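Local coordinates for hypothetical protein AGR_L_1239 (Agrobacterium tumefaciens str. C58, PDB 1VQS), which is of unknown function but belongs to the NIPSNAP family and adopts the ferredoxin-like fold of the dimeric alpha/beta-barrel superfamily, at residues R18-K23 with I63-A68; I39-S44 with D85-S90; A29-V34 with V50-S55. All coordinates share one frame; numbering follows the deposited sequence. Where two conformers were deposited one is given.

Interaction 1: R18-K23 with I63-A68; sequences RTYRLK and IVHIWA
Arg18 N donates to His65 O at 2.8 Å, the shortest bond of an antiparallel pairing between the neighbouring strands 14-22 and 62-69. Arg18 with His65 and Tyr20 with Ile63 form the hydrogen-bonded pairs, each closed by two N-H...O bonds. Between them Thr19 and Val64 make a non-hydrogen-bonded pair, where CA-H groups approach carbonyl oxygens and Val64 CG2 lies 3.8 Å from Thr19 OG1. On the face that carries Arg18, Tyr20, Ile63 and His65, the imidazole touches both Arg18 and Tyr20. With chi1 at 53°, His65 CG sits between its own N and carbonyl carbon, which swings the ring alongside Arg18. Arg18 CB then stands over one imidazole face in a CH-pi contact, 4.0 Å from the ring centroid. The edge of His65 is turned toward the face of the Tyr20 ring in an offset edge-to-face pair, planes 75° apart and centroids 5.0 Å apart. Arg18 bends at CG-CD (chi3 66°), and NE donates in the guanidinium plane to Tyr20 OH at 2.9 Å, while NH1 makes a salt bridge with Glu16. At the ND1 edge of the imidazole, Trp67 NE1 donates to His65 ND1 at 2.9 Å, nearly in the plane of both rings. Leu22 CD1 packs on Ile63 CG1 at 3.9 Å, and Tyr30 of helix 27-46 covers Tyr20, Leu22 and Ile63. Two side-chain hydrogen bonds, one on each strand, thus flank the His65-Tyr20 ring contact, and the indole bond at ND1 fixes the rotation of the imidazole on this buried, helix-covered side of the sheet.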
loop_
_atom_site.group_PDB
_atom_site.type_symbol
_atom_site.label_atom_id
_atom_site.label_comp_id
_atom_site.label_asym_id
_atom_site.label_seq_id
_atom_site.Cartn_x
_atom_site.Cartn_y
_atom_site.Cartn_z
ATOM N N ARG B 18 -5.321 -16.781 5.982
ATOM C CA ARG B 18 -5.897 -15.654 6.730
ATOM C C ARG B 18 -4.756 -14.906 7.409
ATOM O O ARG B 18 -3.972 -15.520 8.127
ATOM C CB ARG B 18 -6.898 -16.170 7.763
ATOM C CG ARG B 18 -8.053 -16.901 7.145
ATOM C CD ARG B 18 -9.091 -17.346 8.130
ATOM N NE ARG B 18 -9.790 -16.239 8.774
ATOM C CZ ARG B 18 -10.899 -15.653 8.325
ATOM N NH1 ARG B 18 -11.440 -15.980 7.172
ATOM N NH2 ARG B 18 -11.462 -14.687 9.032
ATOM N N THR B 19 -4.678 -13.596 7.199
ATOM C CA THR B 19 -3.579 -12.799 7.685
ATOM C C THR B 19 -4.183 -11.662 8.497
ATOM O O THR B 19 -5.011 -10.894 7.994
ATOM C CB THR B 19 -2.727 -12.233 6.516
ATOM O OG1 THR B 19 -2.224 -13.323 5.721
ATOM C CG2 THR B 19 -1.569 -11.431 7.071
ATOM N N TYR B 20 -3.752 -11.547 9.761
ATOM C CA TYR B 20 -4.246 -10.505 10.693
ATOM C C TYR B 20 -3.085 -9.648 11.126
ATOM O O TYR B 20 -2.015 -10.181 11.485
ATOM C CB TYR B 20 -4.871 -11.099 11.969
ATOM C CG TYR B 20 -5.960 -12.124 11.786
ATOM C CD1 TYR B 20 -6.745 -12.124 10.659
ATOM C CD2 TYR B 20 -6.262 -13.055 12.791
ATOM C CE1 TYR B 20 -7.771 -13.041 10.486
ATOM C CE2 TYR B 20 -7.294 -13.973 12.622
ATOM C CZ TYR B 20 -8.046 -13.940 11.459
ATOM O OH TYR B 20 -9.073 -14.854 11.215
ATOM N N ARG B 21 -3.324 -8.339 11.189
ATOM C CA ARG B 21 -2.449 -7.430 11.891
ATOM C C ARG B 21 -3.063 -7.123 13.235
ATOM O O ARG B 21 -4.175 -6.610 13.300
ATOM C CB ARG B 21 -2.228 -6.124 11.125
ATOM C CG ARG B 21 -1.181 -5.224 11.782
ATOM C CD ARG B 21 -1.170 -3.857 11.143
ATOM N NE ARG B 21 -2.160 -2.971 11.743
ATOM C CZ ARG B 21 -2.745 -1.976 11.097
ATOM N NH1 ARG B 21 -2.480 -1.759 9.827
ATOM N NH2 ARG B 21 -3.576 -1.187 11.735
ATOM N N LEU B 22 -2.366 -7.470 14.314
ATOM C CA LEU B 22 -2.859 -7.201 15.642
ATOM C C LEU B 22 -2.478 -5.826 16.169
ATOM O O LEU B 22 -1.530 -5.190 15.719
ATOM C CB LEU B 22 -2.350 -8.245 16.661
ATOM C CG LEU B 22 -2.510 -9.717 16.285
ATOM C CD1 LEU B 22 -2.178 -10.604 17.494
ATOM C CD2 LEU B 22 -3.905 -10.021 15.806
ATOM N N LYS B 23 -3.231 -5.405 17.184
ATOM C CA LYS B 23 -2.828 -4.317 18.058
ATOM C C LYS B 23 -1.367 -4.536 18.497
ATOM O O LYS B 23 -0.965 -5.652 18.842
ATOM C CB LYS B 23 -3.739 -4.339 19.303
ATOM C CG LYS B 23 -3.197 -3.674 20.578
ATOM C CD LYS B 23 -3.227 -2.163 20.423
ATOM C CE LYS B 23 -2.635 -1.410 21.612
ATOM N NZ LYS B 23 -1.150 -1.590 21.785
ATOM N N ILE B 63 -0.385 -12.349 12.545
ATOM C CA ILE B 63 -0.835 -13.747 12.624
ATOM C C ILE B 63 -1.159 -14.240 11.211
ATOM O O ILE B 63 -1.820 -13.526 10.461
ATOM C CB ILE B 63 -2.076 -13.879 13.523
ATOM C CG1 ILE B 63 -1.738 -13.499 14.972
ATOM C CG2 ILE B 63 -2.658 -15.310 13.480
ATOM C CD1 ILE B 63 -0.771 -14.400 15.678
ATOM N N VAL B 64 -0.712 -15.442 10.846
ATOM C CA VAL B 64 -1.147 -16.088 9.613
ATOM C C VAL B 64 -1.621 -17.474 9.947
ATOM O O VAL B 64 -0.906 -18.225 10.601
ATOM C CB VAL B 64 -0.024 -16.198 8.622
ATOM C CG1 VAL B 64 -0.416 -17.113 7.433
ATOM C CG2 VAL B 64 0.371 -14.834 8.098
ATOM N N HIS B 65 -2.837 -17.817 9.550
ATOM C CA HIS B 65 -3.278 -19.188 9.711
ATOM C C HIS B 65 -3.882 -19.685 8.415
ATOM O O HIS B 65 -4.404 -18.903 7.629
ATOM C CB HIS B 65 -4.164 -19.427 10.950
ATOM C CG HIS B 65 -5.364 -18.534 11.095
ATOM N ND1 HIS B 65 -6.666 -18.997 11.026
ATOM C CD2 HIS B 65 -5.451 -17.226 11.411
ATOM C CE1 HIS B 65 -7.493 -18.000 11.268
ATOM N NE2 HIS B 65 -6.788 -16.914 11.503
ATOM N N ILE B 66 -3.714 -20.990 8.190
ATOM C CA ILE B 66 -4.020 -21.626 6.945
ATOM C C ILE B 66 -4.907 -22.835 7.199
ATOM O O ILE B 66 -4.632 -23.656 8.090
ATOM C CB ILE B 66 -2.751 -22.092 6.275
ATOM C CG1 ILE B 66 -1.765 -20.934 6.148
ATOM C CG2 ILE B 66 -3.084 -22.723 4.956
ATOM C CD1 ILE B 66 -0.507 -21.272 5.397
ATOM N N TRP B 67 -5.964 -22.953 6.392
ATOM C CA TRP B 67 -6.939 -24.030 6.494
ATOM C C TRP B 67 -7.087 -24.663 5.121
ATOM O O TRP B 67 -6.997 -23.956 4.115
ATOM C CB TRP B 67 -8.302 -23.455 6.915
ATOM C CG TRP B 67 -8.265 -22.831 8.256
ATOM C CD1 TRP B 67 -7.887 -21.540 8.555
ATOM C CD2 TRP B 67 -8.557 -23.463 9.511
ATOM N NE1 TRP B 67 -7.932 -21.343 9.915
ATOM C CE2 TRP B 67 -8.371 -22.491 10.517
ATOM C CE3 TRP B 67 -8.993 -24.739 9.878
ATOM C CZ2 TRP B 67 -8.585 -22.762 11.868
ATOM C CZ3 TRP B 67 -9.217 -25.001 11.236
ATOM C CH2 TRP B 67 -9.013 -23.999 12.203
ATOM N N ALA B 68 -7.360 -25.969 5.073
ATOM C CA ALA B 68 -7.587 -26.713 3.811
ATOM C C ALA B 68 -9.036 -27.129 3.736
ATOM O O ALA B 68 -9.583 -27.598 4.735
ATOM C CB ALA B 68 -6.738 -27.965 3.772
#

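Interaction 2: I39-S44 with D85-S90; sequences IEIQKS and DPRWLS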
loop_
_atom_site.group_PDB
_atom_site.type_symbol
_atom_site.label_atom_id
_atom_site.label_comp_id
_atom_site.label_asym_id
_atom_site.label_seq_id
_atom_site.Cartn_x
_atom_site.Cartn_y
_atom_site.Cartn_z
ATOM N N ILE B 39 -9.157 -22.364 19.807
ATOM C CA ILE B 39 -8.753 -23.145 18.637
ATOM C C ILE B 39 -9.479 -24.483 18.521
ATOM O O ILE B 39 -9.803 -24.914 17.425
ATOM C CB ILE B 39 -7.207 -23.306 18.589
ATOM C CG1 ILE B 39 -6.760 -23.776 17.203
ATOM C CG2 ILE B 39 -6.730 -24.236 19.654
ATOM C CD1 ILE B 39 -7.019 -22.802 16.103
ATOM N N GLU B 40 -9.774 -25.151 19.624
ATOM C CA GLU B 40 -10.523 -26.412 19.504
ATOM C C GLU B 40 -11.941 -26.224 18.956
ATOM O O GLU B 40 -12.408 -27.004 18.098
ATOM C CB GLU B 40 -10.510 -27.198 20.823
ATOM C CG GLU B 40 -9.143 -27.811 21.100
ATOM C CD GLU B 40 -8.647 -28.741 19.959
ATOM O OE1 GLU B 40 -9.363 -29.728 19.604
ATOM O OE2 GLU B 40 -7.552 -28.476 19.416
ATOM N N ILE B 41 -12.619 -25.183 19.425
ATOM C CA ILE B 41 -13.919 -24.851 18.855
ATOM C C ILE B 41 -13.797 -24.507 17.372
ATOM O O ILE B 41 -14.562 -25.000 16.550
ATOM C CB ILE B 41 -14.588 -23.703 19.653
ATOM C CG1 ILE B 41 -14.967 -24.174 21.073
ATOM C CG2 ILE B 41 -15.799 -23.163 18.914
ATOM C CD1 ILE B 41 -15.168 -23.042 22.085
ATOM N N GLN B 42 -12.804 -23.690 17.014
ATOM C CA GLN B 42 -12.646 -23.261 15.627
ATOM C C GLN B 42 -12.385 -24.481 14.728
ATOM O O GLN B 42 -13.035 -24.655 13.708
ATOM C CB GLN B 42 -11.499 -22.267 15.501
ATOM C CG GLN B 42 -11.458 -21.587 14.176
ATOM C CD GLN B 42 -10.393 -20.529 14.130
ATOM O OE1 GLN B 42 -9.373 -20.659 14.809
ATOM N NE2 GLN B 42 -10.591 -19.498 13.277
ATOM N N LYS B 43 -11.468 -25.355 15.131
ATOM C CA LYS B 43 -11.162 -26.581 14.377
ATOM C C LYS B 43 -12.386 -27.475 14.240
ATOM O O LYS B 43 -12.590 -28.146 13.204
ATOM C CB LYS B 43 -10.025 -27.382 15.017
ATOM C CG LYS B 43 -8.674 -26.712 14.903
ATOM C CD LYS B 43 -7.661 -27.224 15.925
ATOM C CE LYS B 43 -7.255 -28.633 15.741
ATOM N NZ LYS B 43 -6.425 -28.998 16.944
ATOM N N SER B 44 -13.212 -27.518 15.286
ATOM C CA SER B 44 -14.365 -28.406 15.258
ATOM C C SER B 44 -15.388 -28.054 14.214
ATOM O O SER B 44 -16.231 -28.888 13.884
ATOM C CB SER B 44 -15.055 -28.475 16.605
ATOM O OG SER B 44 -15.811 -27.313 16.852
ATOM N N ASP B 85 -22.407 -20.748 15.984
ATOM C CA ASP B 85 -22.173 -21.432 17.276
ATOM C C ASP B 85 -21.982 -20.422 18.413
ATOM O O ASP B 85 -21.012 -19.681 18.397
ATOM C CB ASP B 85 -20.935 -22.306 17.177
ATOM C CG ASP B 85 -20.669 -23.128 18.408
ATOM O OD1 ASP B 85 -21.384 -23.019 19.406
ATOM O OD2 ASP B 85 -19.717 -23.940 18.354
ATOM N N PRO B 86 -22.907 -20.410 19.393
ATOM C CA PRO B 86 -22.714 -19.465 20.494
ATOM C C PRO B 86 -21.416 -19.681 21.283
ATOM O O PRO B 86 -20.935 -18.763 21.936
ATOM C CB PRO B 86 -23.936 -19.680 21.387
ATOM C CG PRO B 86 -24.457 -21.005 21.048
ATOM C CD PRO B 86 -24.129 -21.217 19.583
ATOM N N ARG B 87 -20.846 -20.885 21.221
ATOM C CA ARG B 87 -19.555 -21.128 21.874
ATOM C C ARG B 87 -18.439 -20.352 21.177
ATOM O O ARG B 87 -17.456 -19.956 21.803
ATOM C CB ARG B 87 -19.249 -22.620 21.902
ATOM C CG ARG B 87 -20.232 -23.394 22.741
ATOM C CD ARG B 87 -19.892 -24.902 22.787
ATOM N NE ARG B 87 -18.745 -25.152 23.653
ATOM C CZ ARG B 87 -17.772 -26.027 23.408
ATOM N NH1 ARG B 87 -17.749 -26.720 22.290
ATOM N NH2 ARG B 87 -16.793 -26.179 24.288
ATOM N N TRP B 88 -18.564 -20.162 19.879
ATOM C CA TRP B 88 -17.603 -19.356 19.138
ATOM C C TRP B 88 -17.904 -17.869 19.274
ATOM O O TRP B 88 -16.990 -17.079 19.443
ATOM C CB TRP B 88 -17.587 -19.732 17.660
ATOM C CG TRP B 88 -16.574 -18.980 16.825
ATOM C CD1 TRP B 88 -16.841 -18.087 15.827
ATOM C CD2 TRP B 88 -15.152 -19.046 16.942
ATOM N NE1 TRP B 88 -15.664 -17.631 15.291
ATOM C CE2 TRP B 88 -14.618 -18.187 15.977
ATOM C CE3 TRP B 88 -14.282 -19.744 17.787
ATOM C CZ2 TRP B 88 -13.239 -18.030 15.800
ATOM C CZ3 TRP B 88 -12.927 -19.591 17.611
ATOM C CH2 TRP B 88 -12.423 -18.729 16.633
ATOM N N LEU B 89 -19.184 -17.476 19.223
ATOM C CA LEU B 89 -19.554 -16.068 19.369
ATOM C C LEU B 89 -19.185 -15.543 20.746
ATOM O O LEU B 89 -18.901 -14.345 20.896
ATOM C CB LEU B 89 -21.031 -15.884 19.097
ATOM C CG LEU B 89 -21.483 -16.252 17.681
ATOM C CD1 LEU B 89 -22.989 -16.256 17.593
ATOM C CD2 LEU B 89 -20.941 -15.255 16.679
ATOM N N SER B 90 -19.170 -16.411 21.748
ATOM C CA SER B 90 -18.749 -15.994 23.106
ATOM C C SER B 90 -17.226 -15.941 23.226
ATOM O O SER B 90 -16.702 -15.310 24.154
ATOM C CB SER B 90 -19.363 -16.842 24.202
ATOM O OG SER B 90 -19.062 -18.199 24.046
#
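Ile41 of helix 27-46 points its side chain at the short helix 86-89: CG2 meets Trp88, while the CG1-CD1 branch lies against Arg87. CG2 rests 3.9 Å from Trp88 CE3. CG1 lies over one face of the Arg87 guanidinium, 4.0 Å from NH1 and offset toward the rim. CD1 reaches past it to the backbone, 3.9 Å from Arg87 O. Beside Ile41, Gln42 crosses the benzo end of the indole obliquely: its CB is 3.7 Å from Trp88 CZ3, and its CD is equally near Trp88 CH2. The amide and indole planes are 30° apart. Trp88 CG is anti to the backbone N (chi1 -178°), which carries the six-membered ring across to Gln42. No hydrogen bond joins the two segments directly.

The second shell sets these groups in place. Asp85 is the N-cap of helix 86-89, its OD1 accepting from Arg87 N at 2.9 Å from above the carboxylate plane. Its OD2 takes a hydrogen bond from His45 NE2, so one carboxylate both starts the short helix and ties it to the long one. Trp88 is backed by Leu82 and Met83 of helix 72-84 and by the ring of Phe91, while Gln42 leans on His65 and Trp67 of the sheet. In the fold, the contact packs the short helix 86-89, which follows helix 72-84, against the C-terminal half of helix 27-46.

Dispersion therefore supplies most of the direct contact, graded from the buried indole to the solvent-side guanidinium, and a polar tie is added by the Asp85-His45 bond, as suits a junction partly open to water.

Interaction 3: A29-V34 with V50-S55; sequences AYLKVV and VGYFFS
The rings of Tyr30 and Tyr52 meet through their hydroxyls, each OH lying at the edge of the other ring near its plane. Tyr30 OH and Tyr52 OH are 2.7 Å apart and hydrogen-bonded, with either able to donate. Nearby, Tyr30 CE1 and Tyr52 CE1 stand at 4.1 Å. One face of the Tyr30 ring is covered by Val34 CG2, 3.7 Å above the plane and offset toward the rim. The Tyr52 ring stacks with His65 of the adjacent strand. Leu31 CD1 occupies a face of Phe54, 4.1 Å from the ring centroid and 28° off its normal, in a CH-pi contact. The two aromatics leave the strand with different torsions: Tyr52 CG is anti to its N (chi1 -151°), whereas Phe54 CG lies between N and the carbonyl carbon (chi1 62°). Phe54 takes Leu31, while Tyr52 reaches Tyr30 and, one turn on, Val34.

The contact belongs to a beta-alpha-beta crossover of the ferredoxin-like fold, which runs from strand 14-22 through helix 27-46 to strand 48-55, the outermost strand of this chain's sheet, with strand 62-69 between the two strands. The segment axes come within 11.0 Å and run nearly antiparallel, and the gap is filled by these side chains. Val34 CG1 adds a contact with Tyr52 OH at 3.9 Å, and Leu31 CD2 lies 4.4 Å from Tyr52 CE1. A second subunit closes in on the same aromatics: its Phe112 meets Tyr52 edge-to-face, and His7 of its expression tag does the same with Phe54. Phe53, Phe54 and Ser55 pair antiparallel with a strand of that subunit, carrying the sheet across the interface, and Tyr52 N bonds to its Ser113 OG.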
loop_
_atom_site.group_PDB
_atom_site.type_symbol
_atom_site.label_atom_id
_atom_site.label_comp_id
_atom_site.label_asym_id
_atom_site.label_seq_id
_atom_site.Cartn_x
_atom_site.Cartn_y
_atom_site.Cartn_z
ATOM N N ALA B 29 -0.873 -12.214 24.223
ATOM C CA ALA B 29 -2.253 -12.341 24.733
ATOM C C ALA B 29 -3.186 -13.083 23.797
ATOM O O ALA B 29 -4.010 -13.913 24.217
ATOM C CB ALA B 29 -2.829 -10.979 25.081
ATOM N N TYR B 30 -3.047 -12.787 22.511
ATOM C CA TYR B 30 -3.842 -13.421 21.475
ATOM C C TYR B 30 -3.587 -14.921 21.439
ATOM O O TYR B 30 -4.520 -15.741 21.438
ATOM C CB TYR B 30 -3.532 -12.758 20.121
ATOM C CG TYR B 30 -4.211 -13.378 18.943
ATOM C CD1 TYR B 30 -3.642 -14.473 18.296
ATOM C CD2 TYR B 30 -5.383 -12.851 18.406
ATOM C CE1 TYR B 30 -4.252 -15.052 17.197
ATOM C CE2 TYR B 30 -5.998 -13.441 17.302
ATOM C CZ TYR B 30 -5.431 -14.545 16.710
ATOM O OH TYR B 30 -6.029 -15.133 15.612
ATOM N N LEU B 31 -2.318 -15.299 21.380
ATOM C CA LEU B 31 -2.001 -16.724 21.265
ATOM C C LEU B 31 -2.435 -17.496 22.497
ATOM O O LEU B 31 -2.862 -18.658 22.389
ATOM C CB LEU B 31 -0.516 -16.930 21.023
ATOM C CG LEU B 31 -0.045 -16.460 19.648
ATOM C CD1 LEU B 31 1.473 -16.584 19.611
ATOM C CD2 LEU B 31 -0.672 -17.262 18.525
ATOM N N LYS B 32 -2.347 -16.855 23.659
ATOM C CA LYS B 32 -2.759 -17.517 24.897
ATOM C C LYS B 32 -4.241 -17.864 24.865
ATOM O O LYS B 32 -4.626 -19.001 25.101
ATOM C CB LYS B 32 -2.431 -16.663 26.114
ATOM C CG LYS B 32 -2.904 -17.297 27.429
ATOM C CD LYS B 32 -2.751 -16.345 28.613
ATOM C CE LYS B 32 -1.290 -16.150 29.023
ATOM N NZ LYS B 32 -0.762 -17.301 29.818
ATOM N N VAL B 33 -5.073 -16.872 24.575
ATOM C CA VAL B 33 -6.515 -17.083 24.638
ATOM C C VAL B 33 -7.002 -17.966 23.476
ATOM O O VAL B 33 -7.907 -18.776 23.644
ATOM C CB VAL B 33 -7.278 -15.740 24.748
ATOM C CG1 VAL B 33 -7.341 -15.033 23.417
ATOM C CG2 VAL B 33 -8.684 -15.959 25.302
ATOM N N VAL B 34 -6.390 -17.861 22.311
ATOM C CA VAL B 34 -6.716 -18.796 21.225
ATOM C C VAL B 34 -6.394 -20.238 21.630
ATOM O O VAL B 34 -7.243 -21.140 21.511
ATOM C CB VAL B 34 -6.028 -18.422 19.884
ATOM C CG1 VAL B 34 -6.267 -19.522 18.841
ATOM C CG2 VAL B 34 -6.576 -17.091 19.349
ATOM N N VAL B 50 -4.026 -26.254 8.824
ATOM C CA VAL B 50 -2.755 -26.579 8.173
ATOM C C VAL B 50 -1.573 -26.016 8.958
ATOM O O VAL B 50 -0.595 -26.715 9.231
ATOM C CB VAL B 50 -2.762 -26.040 6.733
ATOM C CG1 VAL B 50 -1.405 -26.177 6.106
ATOM C CG2 VAL B 50 -3.793 -26.788 5.887
ATOM N N GLY B 51 -1.676 -24.757 9.329
ATOM C CA GLY B 51 -0.599 -24.129 10.067
ATOM C C GLY B 51 -1.083 -22.853 10.725
ATOM O O GLY B 51 -2.082 -22.275 10.305
ATOM N N TYR B 52 -0.396 -22.438 11.783
ATOM C CA TYR B 52 -0.805 -21.272 12.543
ATOM C C TYR B 52 0.469 -20.600 13.037
ATOM O O TYR B 52 1.185 -21.167 13.851
ATOM C CB TYR B 52 -1.698 -21.703 13.702
ATOM C CG TYR B 52 -2.718 -20.644 14.142
ATOM C CD1 TYR B 52 -2.317 -19.450 14.727
ATOM C CD2 TYR B 52 -4.087 -20.882 14.022
ATOM C CE1 TYR B 52 -3.257 -18.483 15.136
ATOM C CE2 TYR B 52 -5.030 -19.922 14.428
ATOM C CZ TYR B 52 -4.604 -18.723 14.987
ATOM O OH TYR B 52 -5.521 -17.751 15.420
ATOM N N PHE B 53 0.733 -19.380 12.561
ATOM C CA PHE B 53 2.041 -18.735 12.710
ATOM C C PHE B 53 1.910 -17.312 13.222
ATOM O O PHE B 53 0.893 -16.663 13.043
ATOM C CB PHE B 53 2.777 -18.679 11.364
ATOM C CG PHE B 53 2.783 -19.993 10.623
ATOM C CD1 PHE B 53 3.639 -20.993 11.001
ATOM C CD2 PHE B 53 1.927 -20.241 9.566
ATOM C CE1 PHE B 53 3.664 -22.213 10.338
ATOM C CE2 PHE B 53 1.950 -21.494 8.901
ATOM C CZ PHE B 53 2.828 -22.453 9.290
ATOM N N PHE B 54 2.991 -16.853 13.828
ATOM C CA PHE B 54 3.113 -15.464 14.250
ATOM C C PHE B 54 4.443 -14.892 13.785
ATOM O O PHE B 54 5.389 -15.614 13.515
ATOM C CB PHE B 54 2.940 -15.290 15.764
ATOM C CG PHE B 54 3.946 -15.995 16.593
ATOM C CD1 PHE B 54 3.791 -17.337 16.919
ATOM C CD2 PHE B 54 5.040 -15.313 17.090
ATOM C CE1 PHE B 54 4.713 -17.966 17.716
ATOM C CE2 PHE B 54 5.979 -15.942 17.879
ATOM C CZ PHE B 54 5.817 -17.268 18.185
ATOM N N SER B 55 4.488 -13.577 13.577
ATOM C CA SER B 55 5.632 -13.018 12.869
ATOM C C SER B 55 6.885 -12.833 13.742
ATOM O O SER B 55 6.796 -12.541 14.928
ATOM C CB SER B 55 5.248 -11.736 12.105
ATOM O OG SER B 55 4.549 -10.787 12.878
#

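How the interactions relate
Interactions 1 and 3 are buried and share one sheet, their centres about 8 Å apart: strand 62-69 of interaction 1 neighbours strand 48-55 of interaction 3, linked by probable backbone hydrogen bonds such as Val64 O to Phe53 N. Interaction 1 combines backbone pairing with polar side chains, whereas interaction 3 rests on aromatic and aliphatic side chains between helix and sheet, with one hydroxyl-hydroxyl hydrogen bond among them. Tyr30 also touches Tyr20, so the helix spans both. Interaction 2 uses the later part of the same helix, nearer the surface, and replaces sheet bonding with side-chain packing. Gln42 joins it to interaction 1 through Trp67; Ile39 joins it to interaction 3 through Tyr52.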